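Local coordinates for protein glucoamylase (Thermoanaerobacterium thermosaccharolyticum, PDB 1LF6) that probably releases beta-D-glucose from the non-reducing ends of alpha-1,4-linked glucan chains, as a bacterial glucoamylase of glycoside hydrolase family 15, at residues D30-A35 / D156-N161; E61-T66 / A319-P324; K160-Y165 / A181-V186. One frame throughout, in Å; residues are numbered along the deposited sequence.

Interaction 1: D30-A35 / D156-N161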
# COMPACT_ATOMS: atom_id res chain seq x y z
N ASP A 30 3.25 -13.85 -17.76
CA ASP A 30 4.13 -12.97 -16.94
C ASP A 30 3.49 -12.88 -15.57
O ASP A 30 2.40 -13.46 -15.30
CB ASP A 30 4.26 -11.66 -17.68
CG ASP A 30 5.39 -10.75 -17.37
OD1 ASP A 30 6.39 -11.04 -16.70
OD2 ASP A 30 5.35 -9.60 -17.93
N THR A 31 4.04 -12.05 -14.74
CA THR A 31 3.76 -11.90 -13.33
C THR A 31 3.98 -10.46 -12.94
O THR A 31 4.77 -9.77 -13.62
CB THR A 31 4.69 -12.86 -12.55
OG1 THR A 31 4.20 -13.15 -11.26
CG2 THR A 31 6.14 -12.53 -12.59
N TRP A 32 3.49 -10.03 -11.80
CA TRP A 32 3.80 -8.64 -11.39
C TRP A 32 5.14 -8.62 -10.70
O TRP A 32 5.76 -9.64 -10.41
CB TRP A 32 2.67 -8.12 -10.52
CG TRP A 32 1.37 -7.93 -11.28
CD1 TRP A 32 0.35 -8.85 -11.25
CD2 TRP A 32 1.02 -6.92 -12.20
NE1 TRP A 32 -0.66 -8.42 -12.08
CE2 TRP A 32 -0.28 -7.24 -12.67
CE3 TRP A 32 1.64 -5.75 -12.65
CZ2 TRP A 32 -0.95 -6.43 -13.59
CZ3 TRP A 32 0.97 -4.96 -13.55
CH2 TRP A 32 -0.31 -5.30 -14.01
N ALA A 33 5.58 -7.42 -10.36
CA ALA A 33 6.84 -7.21 -9.65
C ALA A 33 6.73 -7.46 -8.14
O ALA A 33 5.64 -7.51 -7.58
CB ALA A 33 7.35 -5.79 -9.90
N SER A 34 7.89 -7.62 -7.50
CA SER A 34 7.95 -7.84 -6.07
C SER A 34 7.18 -6.73 -5.36
O SER A 34 7.29 -5.55 -5.73
CB SER A 34 9.40 -7.84 -5.60
OG SER A 34 9.47 -7.87 -4.19
N ALA A 35 6.41 -7.10 -4.34
CA ALA A 35 5.61 -6.14 -3.59
C ALA A 35 6.43 -5.31 -2.60
O ALA A 35 5.92 -4.34 -2.02
CB ALA A 35 4.48 -6.86 -2.86
N ASP A 156 8.20 -3.16 -19.97
CA ASP A 156 7.16 -4.19 -20.00
C ASP A 156 5.78 -3.64 -19.69
O ASP A 156 5.41 -3.46 -18.53
CB ASP A 156 7.49 -5.31 -19.01
CG ASP A 156 6.52 -6.47 -19.11
OD1 ASP A 156 6.69 -7.44 -18.36
OD2 ASP A 156 5.58 -6.41 -19.94
N PRO A 157 4.99 -3.35 -20.73
CA PRO A 157 3.65 -2.81 -20.48
C PRO A 157 2.62 -3.87 -20.11
O PRO A 157 2.56 -4.94 -20.72
CB PRO A 157 3.32 -2.12 -21.79
CG PRO A 157 3.96 -3.01 -22.79
CD PRO A 157 5.30 -3.32 -22.17
N HIS A 158 1.82 -3.57 -19.09
CA HIS A 158 0.74 -4.44 -18.64
C HIS A 158 -0.46 -3.52 -18.52
O HIS A 158 -1.02 -3.33 -17.44
CB HIS A 158 1.03 -5.04 -17.26
CG HIS A 158 1.96 -6.21 -17.31
ND1 HIS A 158 2.01 -7.15 -16.30
CD2 HIS A 158 2.87 -6.60 -18.23
CE1 HIS A 158 2.92 -8.06 -16.60
NE2 HIS A 158 3.46 -7.75 -17.76
N ILE A 159 -0.85 -2.93 -19.65
CA ILE A 159 -1.95 -1.99 -19.69
C ILE A 159 -3.26 -2.52 -19.11
O ILE A 159 -3.68 -3.65 -19.40
CB ILE A 159 -2.16 -1.47 -21.12
CG1 ILE A 159 -0.84 -0.92 -21.65
CG2 ILE A 159 -3.23 -0.38 -21.15
CD1 ILE A 159 -0.84 -0.61 -23.12
N LYS A 160 -3.88 -1.68 -18.29
CA LYS A 160 -5.14 -2.01 -17.63
C LYS A 160 -5.08 -3.31 -16.83
O LYS A 160 -5.93 -4.19 -16.99
CB LYS A 160 -6.29 -2.05 -18.63
CG LYS A 160 -6.82 -0.68 -19.00
CD LYS A 160 -8.24 -0.77 -19.53
CE LYS A 160 -8.91 0.59 -19.54
NZ LYS A 160 -10.35 0.48 -19.90
N ASN A 161 -4.08 -3.41 -15.97
CA ASN A 161 -3.89 -4.56 -15.08
C ASN A 161 -3.72 -5.94 -15.68
O ASN A 161 -4.10 -6.93 -15.07
CB ASN A 161 -5.04 -4.61 -14.07
CG ASN A 161 -5.17 -3.33 -13.27
OD1 ASN A 161 -6.15 -2.60 -13.40
ND2 ASN A 161 -4.17 -3.04 -12.45
O HOH W 1 5.21 -9.48 -20.46
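His-158 sits between Asp-30 and Trp-32, its NE2 aimed at a carboxylate and its ND1 side lying over an indole. NE2 donates to Asp-30 OD2 at 2.7 Å; the bond is bent (140° at the hydrogen), runs in the imidazole plane and arrives from above the carboxylate plane. The same NE2 also makes a weak bond to Asp-156 OD1. The two carboxylates, one from each segment, lie nearly in one plane, with Asp-30 OD2 only 2.6 Å from Asp-156 OD1. Such a close pair of acids probably shifts the ionisation of the cluster. Water 1 bridges Asp-30 OD2 and Asp-156 OD2.

With CG beside the backbone N (chi1 -67°), the Trp-32 side chain reaches under the histidine. The imidazole edge meets its six-membered ring T-shaped, centroids 4.8 Å apart and planes at 70°, and His-158 CB packs 3.5 Å from Trp-32 CH2. At the indole's edge, CZ2 lies 3.5 Å from the backbone C of Asn-161. Thr-31 faces away, its OG1 bonded to the carbonyl of Gly-326. A His-carboxylate bond combined with an edge-to-face aromatic pair here fastens a long loop to the end of strand 150-157 in the N-terminal beta-sandwich domain.

Interaction 2: E61-T66 / A319-P324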
# COMPACT_ATOMS: atom_id res chain seq x y z
N GLU A 61 5.58 -1.24 -10.92
CA GLU A 61 4.25 -0.83 -11.39
C GLU A 61 4.09 0.69 -11.52
O GLU A 61 4.58 1.45 -10.68
CB GLU A 61 3.15 -1.35 -10.47
CG GLU A 61 2.91 -2.85 -10.50
CD GLU A 61 3.79 -3.62 -9.53
OE1 GLU A 61 4.48 -2.97 -8.72
OE2 GLU A 61 3.79 -4.87 -9.59
N VAL A 62 3.39 1.11 -12.57
CA VAL A 62 3.10 2.51 -12.81
C VAL A 62 1.60 2.57 -13.06
O VAL A 62 1.06 1.77 -13.82
CB VAL A 62 3.85 3.07 -14.04
CG1 VAL A 62 3.58 4.56 -14.18
CG2 VAL A 62 5.35 2.83 -13.90
N TYR A 63 0.93 3.52 -12.42
CA TYR A 63 -0.52 3.65 -12.52
C TYR A 63 -1.02 4.88 -13.26
O TYR A 63 -0.45 5.97 -13.13
CB TYR A 63 -1.12 3.63 -11.11
CG TYR A 63 -0.78 2.38 -10.33
CD1 TYR A 63 -1.74 1.40 -10.09
CD2 TYR A 63 0.51 2.17 -9.84
CE1 TYR A 63 -1.43 0.23 -9.39
CE2 TYR A 63 0.83 1.01 -9.14
CZ TYR A 63 -0.14 0.04 -8.92
OH TYR A 63 0.18 -1.11 -8.22
N TYR A 64 -2.12 4.69 -14.00
CA TYR A 64 -2.78 5.74 -14.76
C TYR A 64 -4.05 5.18 -15.40
O TYR A 64 -4.05 4.06 -15.90
CB TYR A 64 -1.86 6.29 -15.87
CG TYR A 64 -2.61 6.98 -17.00
CD1 TYR A 64 -3.14 6.25 -18.06
CD2 TYR A 64 -2.83 8.36 -16.98
CE1 TYR A 64 -3.87 6.86 -19.07
CE2 TYR A 64 -3.56 8.99 -17.99
CZ TYR A 64 -4.08 8.23 -19.03
OH TYR A 64 -4.81 8.84 -20.04
N PRO A 65 -5.14 5.96 -15.39
CA PRO A 65 -5.28 7.31 -14.84
C PRO A 65 -5.82 7.30 -13.41
O PRO A 65 -6.09 8.36 -12.84
CB PRO A 65 -6.24 7.96 -15.81
CG PRO A 65 -7.21 6.84 -16.06
CD PRO A 65 -6.30 5.63 -16.24
N THR A 66 -6.00 6.11 -12.86
CA THR A 66 -6.51 5.96 -11.50
C THR A 66 -5.51 5.14 -10.71
O THR A 66 -4.75 4.35 -11.28
CB THR A 66 -7.87 5.25 -11.47
OG1 THR A 66 -7.73 3.95 -12.05
CG2 THR A 66 -8.92 6.04 -12.25
N ALA A 319 -5.30 0.47 0.34
CA ALA A 319 -4.56 -0.23 1.39
C ALA A 319 -3.05 -0.28 1.16
O ALA A 319 -2.27 -0.18 2.11
CB ALA A 319 -5.11 -1.64 1.54
N SER A 320 -2.64 -0.44 -0.10
CA SER A 320 -1.23 -0.49 -0.44
C SER A 320 -1.03 -0.40 -1.94
O SER A 320 -1.74 -1.04 -2.72
CB SER A 320 -0.61 -1.79 0.07
OG SER A 320 0.77 -1.85 -0.28
N LEU A 321 -0.05 0.40 -2.36
CA LEU A 321 0.22 0.54 -3.78
C LEU A 321 1.17 -0.55 -4.24
O LEU A 321 2.22 -0.28 -4.81
CB LEU A 321 0.81 1.93 -4.08
CG LEU A 321 0.77 2.38 -5.55
CD1 LEU A 321 -0.66 2.41 -6.06
CD2 LEU A 321 1.40 3.76 -5.66
N SER A 322 0.81 -1.80 -3.97
CA SER A 322 1.62 -2.94 -4.37
C SER A 322 0.75 -4.15 -4.63
O SER A 322 -0.45 -4.12 -4.36
CB SER A 322 2.66 -3.27 -3.30
OG SER A 322 2.06 -3.75 -2.10
N ILE A 323 1.35 -5.20 -5.15
CA ILE A 323 0.66 -6.45 -5.44
C ILE A 323 1.43 -7.55 -4.73
O ILE A 323 2.30 -8.19 -5.31
CB ILE A 323 0.64 -6.72 -6.95
CG1 ILE A 323 -0.05 -5.56 -7.67
CG2 ILE A 323 -0.05 -8.04 -7.24
CD1 ILE A 323 0.05 -5.61 -9.17
N PRO A 324 1.12 -7.78 -3.44
CA PRO A 324 1.79 -8.81 -2.63
C PRO A 324 2.12 -10.11 -3.35
O PRO A 324 1.29 -10.66 -4.07
CB PRO A 324 0.83 -9.00 -1.45
CG PRO A 324 -0.49 -8.52 -1.97
CD PRO A 324 -0.09 -7.31 -2.76
O HOH W 2 3.82 -5.32 -6.44
O HOH W 3 2.60 -1.35 -7.22
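Tyr-63 lays one face of its ring against Leu-321, while its hydroxyl binds a water that bridges the two segments. Start at CB, which points toward 319-324; with chi1 at -58°, CG stands beside the backbone N and the ring extends toward the 319-324 loop. Leu-321 CD1 sits over the ring, 3.8 Å from the centroid and 14° off the normal, a CH-pi contact. It is displaced toward the rim, and its closest ring atom is Tyr-63 CE2 at 3.7 Å; CD2 on the near side of CE2 and CZ beyond it meet the same methyl, and CE2 also touches Leu-321 CG.

At the tip, Tyr-63 OH is hydrogen-bonded to His-338 NE2 and to water 3, 2.6 Å from OH and close to the ring plane. Water 3 donates to Leu-321 O (2.7 Å) and to Glu-61 OE1 (2.9 Å), so three polar atoms share it. An inverse gamma turn centred on Leu-321 presents both the CD1 methyl and this carbonyl. Glu-61 bends at chi2 (88°), which brings its carboxylate over to this water and to Lys-37, its salt-bridge partner. Water 2 links Glu-61 OE2 to Ile-323 N, at 2.8 Å from that nitrogen, and Ile-323 CD1 packs 3.8 Å from the same OE2.

All of this is buried. Strand 58-63 runs between strands 51-55 and 70-80, whose Trp-51 and Ala-70 touch Tyr-63, and it faces the loop between helices 296-306 and 342-355, where the beta-sandwich meets the helical catalytic domain.

Interaction 3: K160-Y165 / A181-V186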
# COMPACT_ATOMS: atom_id res chain seq x y z
N LYS A 160 -3.88 -1.68 -18.29
CA LYS A 160 -5.14 -2.01 -17.63
C LYS A 160 -5.08 -3.31 -16.83
O LYS A 160 -5.93 -4.19 -16.99
CB LYS A 160 -6.29 -2.05 -18.63
CG LYS A 160 -6.82 -0.68 -19.00
CD LYS A 160 -8.24 -0.77 -19.53
CE LYS A 160 -8.91 0.59 -19.54
NZ LYS A 160 -10.35 0.48 -19.90
N ASN A 161 -4.08 -3.41 -15.97
CA ASN A 161 -3.89 -4.56 -15.08
C ASN A 161 -3.72 -5.94 -15.68
O ASN A 161 -4.10 -6.93 -15.07
CB ASN A 161 -5.04 -4.61 -14.07
CG ASN A 161 -5.17 -3.33 -13.27
OD1 ASN A 161 -6.15 -2.60 -13.40
ND2 ASN A 161 -4.17 -3.04 -12.45
N GLN A 162 -3.14 -6.03 -16.88
CA GLN A 162 -2.92 -7.34 -17.48
C GLN A 162 -1.73 -7.32 -18.43
O GLN A 162 -1.59 -6.41 -19.25
CB GLN A 162 -4.17 -7.85 -18.20
CG GLN A 162 -4.46 -7.25 -19.55
CD GLN A 162 -5.57 -7.98 -20.27
OE1 GLN A 162 -6.71 -8.02 -19.80
NE2 GLN A 162 -5.25 -8.57 -21.42
N GLY A 163 -0.88 -8.33 -18.31
CA GLY A 163 0.30 -8.40 -19.16
C GLY A 163 0.07 -9.00 -20.52
O GLY A 163 0.85 -8.79 -21.44
N SER A 164 -1.02 -9.76 -20.66
CA SER A 164 -1.34 -10.41 -21.92
C SER A 164 -2.05 -9.46 -22.87
O SER A 164 -2.63 -8.45 -22.45
CB SER A 164 -2.23 -11.63 -21.68
OG SER A 164 -3.52 -11.23 -21.27
N TYR A 165 -2.01 -9.81 -24.15
CA TYR A 165 -2.65 -9.04 -25.21
C TYR A 165 -2.36 -7.54 -25.19
O TYR A 165 -3.26 -6.71 -25.32
CB TYR A 165 -4.16 -9.26 -25.19
CG TYR A 165 -4.80 -9.16 -26.55
CD1 TYR A 165 -4.58 -10.15 -27.52
CD2 TYR A 165 -5.62 -8.09 -26.89
CE1 TYR A 165 -5.17 -10.06 -28.78
CE2 TYR A 165 -6.22 -7.99 -28.14
CZ TYR A 165 -5.99 -8.98 -29.09
OH TYR A 165 -6.57 -8.89 -30.33
N ALA A 181 2.36 1.60 -26.80
CA ALA A 181 1.67 0.43 -26.27
C ALA A 181 0.23 0.82 -26.00
O ALA A 181 -0.04 1.95 -25.59
CB ALA A 181 2.34 -0.05 -24.99
N LYS A 182 -0.70 -0.09 -26.24
CA LYS A 182 -2.10 0.22 -26.01
C LYS A 182 -2.95 -0.99 -25.70
O LYS A 182 -2.58 -2.14 -25.97
CB LYS A 182 -2.67 0.96 -27.22
CG LYS A 182 -2.67 0.16 -28.52
CD LYS A 182 -4.05 -0.40 -28.84
CE LYS A 182 -5.02 0.70 -29.25
NZ LYS A 182 -6.36 0.16 -29.59
N ARG A 183 -4.10 -0.72 -25.09
CA ARG A 183 -5.08 -1.73 -24.73
C ARG A 183 -6.31 -0.92 -24.35
O ARG A 183 -6.28 -0.15 -23.39
CB ARG A 183 -4.62 -2.57 -23.54
CG ARG A 183 -5.46 -3.82 -23.37
CD ARG A 183 -5.58 -4.26 -21.93
NE ARG A 183 -6.80 -5.05 -21.76
CZ ARG A 183 -7.34 -5.37 -20.59
NH1 ARG A 183 -8.46 -6.08 -20.55
NH2 ARG A 183 -6.77 -4.98 -19.46
N ASP A 184 -7.38 -1.10 -25.10
CA ASP A 184 -8.61 -0.35 -24.86
C ASP A 184 -8.32 1.14 -25.03
O ASP A 184 -7.70 1.55 -26.00
CB ASP A 184 -9.16 -0.63 -23.46
CG ASP A 184 -9.77 -2.02 -23.35
OD1 ASP A 184 -10.49 -2.43 -24.28
OD2 ASP A 184 -9.54 -2.70 -22.32
N ASN A 185 -8.77 1.94 -24.07
CA ASN A 185 -8.58 3.39 -24.14
C ASN A 185 -7.29 3.89 -23.49
O ASN A 185 -7.13 5.09 -23.30
CB ASN A 185 -9.77 4.08 -23.48
CG ASN A 185 -9.97 3.64 -22.05
OD1 ASN A 185 -10.18 2.45 -21.77
ND2 ASN A 185 -9.90 4.59 -21.12
N VAL A 186 -6.38 2.99 -23.16
CA VAL A 186 -5.13 3.41 -22.53
C VAL A 186 -3.90 3.25 -23.41
O VAL A 186 -3.58 2.15 -23.85
CB VAL A 186 -4.90 2.64 -21.21
CG1 VAL A 186 -3.60 3.12 -20.55
CG2 VAL A 186 -6.07 2.85 -20.27
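Lys-160 stretches along the tip of a hairpin and delivers its NZ to Asn-185 OD1, 2.7 Å away and in the carbonyl plane, with a C=O...N angle of 149°. Its torsions from chi2 to chi4 are all roughly trans, which gives the side chain the length to span the hairpin tip. On the way it crosses Asp-184, with CD 3.6 Å from Asp-184 OD2, and CE packs 3.7 Å from Val-186 CG2. Asp-184 OD2 is near NZ as well, but beyond salt-bridge range.

The second charge is Arg-183. Its guanidinium lies beneath the amide of Gln-162, the planes 33° apart and Gln-162 CD over the centre. Gln-162 OE1 is close to the guanidinium nitrogens, but the angles are poor and the model is too tight there for that oxygen to carry weight. The amide's NE2 is clearly used: it donates to Ser-164 O at 2.8 Å, almost straight (177°), arriving above the carbonyl plane. On the opposite guanidinium face sits Asp-184 OD2, in a long salt bridge with Arg-183 NE (3.7 Å) that rests on charge alone. At the guanidinium edge, Arg-183 NH2 comes within 2.7 Å of Lys-160 O and also makes a weak bond to Ile-159 O.

Underneath, a type II' turn closes the hairpin: Arg-183 N bonds to Val-186 O and Val-186 N to Arg-183 O, each at 3.2 Å. The chemistry is that of a polar surface patch: the lysine is held by a neutral amide oxygen, and Asp-184, close to both cations, probably offsets part of their charge.

Overall arrangement
Interaction 1 is the hub, its centre about 10 Å from that of each of the others, which lie about 15 Å apart. It meets interaction 2 where Ala-33 N probably bonds to Glu-61 OE2 (3.2 Å) and where Trp-32 CG packs on Ile-323 CD1 (3.4 Å). Toward the surface it shares Lys-160 and Asn-161 with interaction 3, and Ile-159 CD1 lies 3.2 Å from Lys-182 N. The three thus run from a solvent-facing hairpin tip to the domain interface. Interactions 1 and 2 both come near Trp-325, probably a substrate-binding residue, whose side chain is about 8 Å from that of Thr-31 and about 7 Å from that of Ile-323; interaction 3 lies away from it.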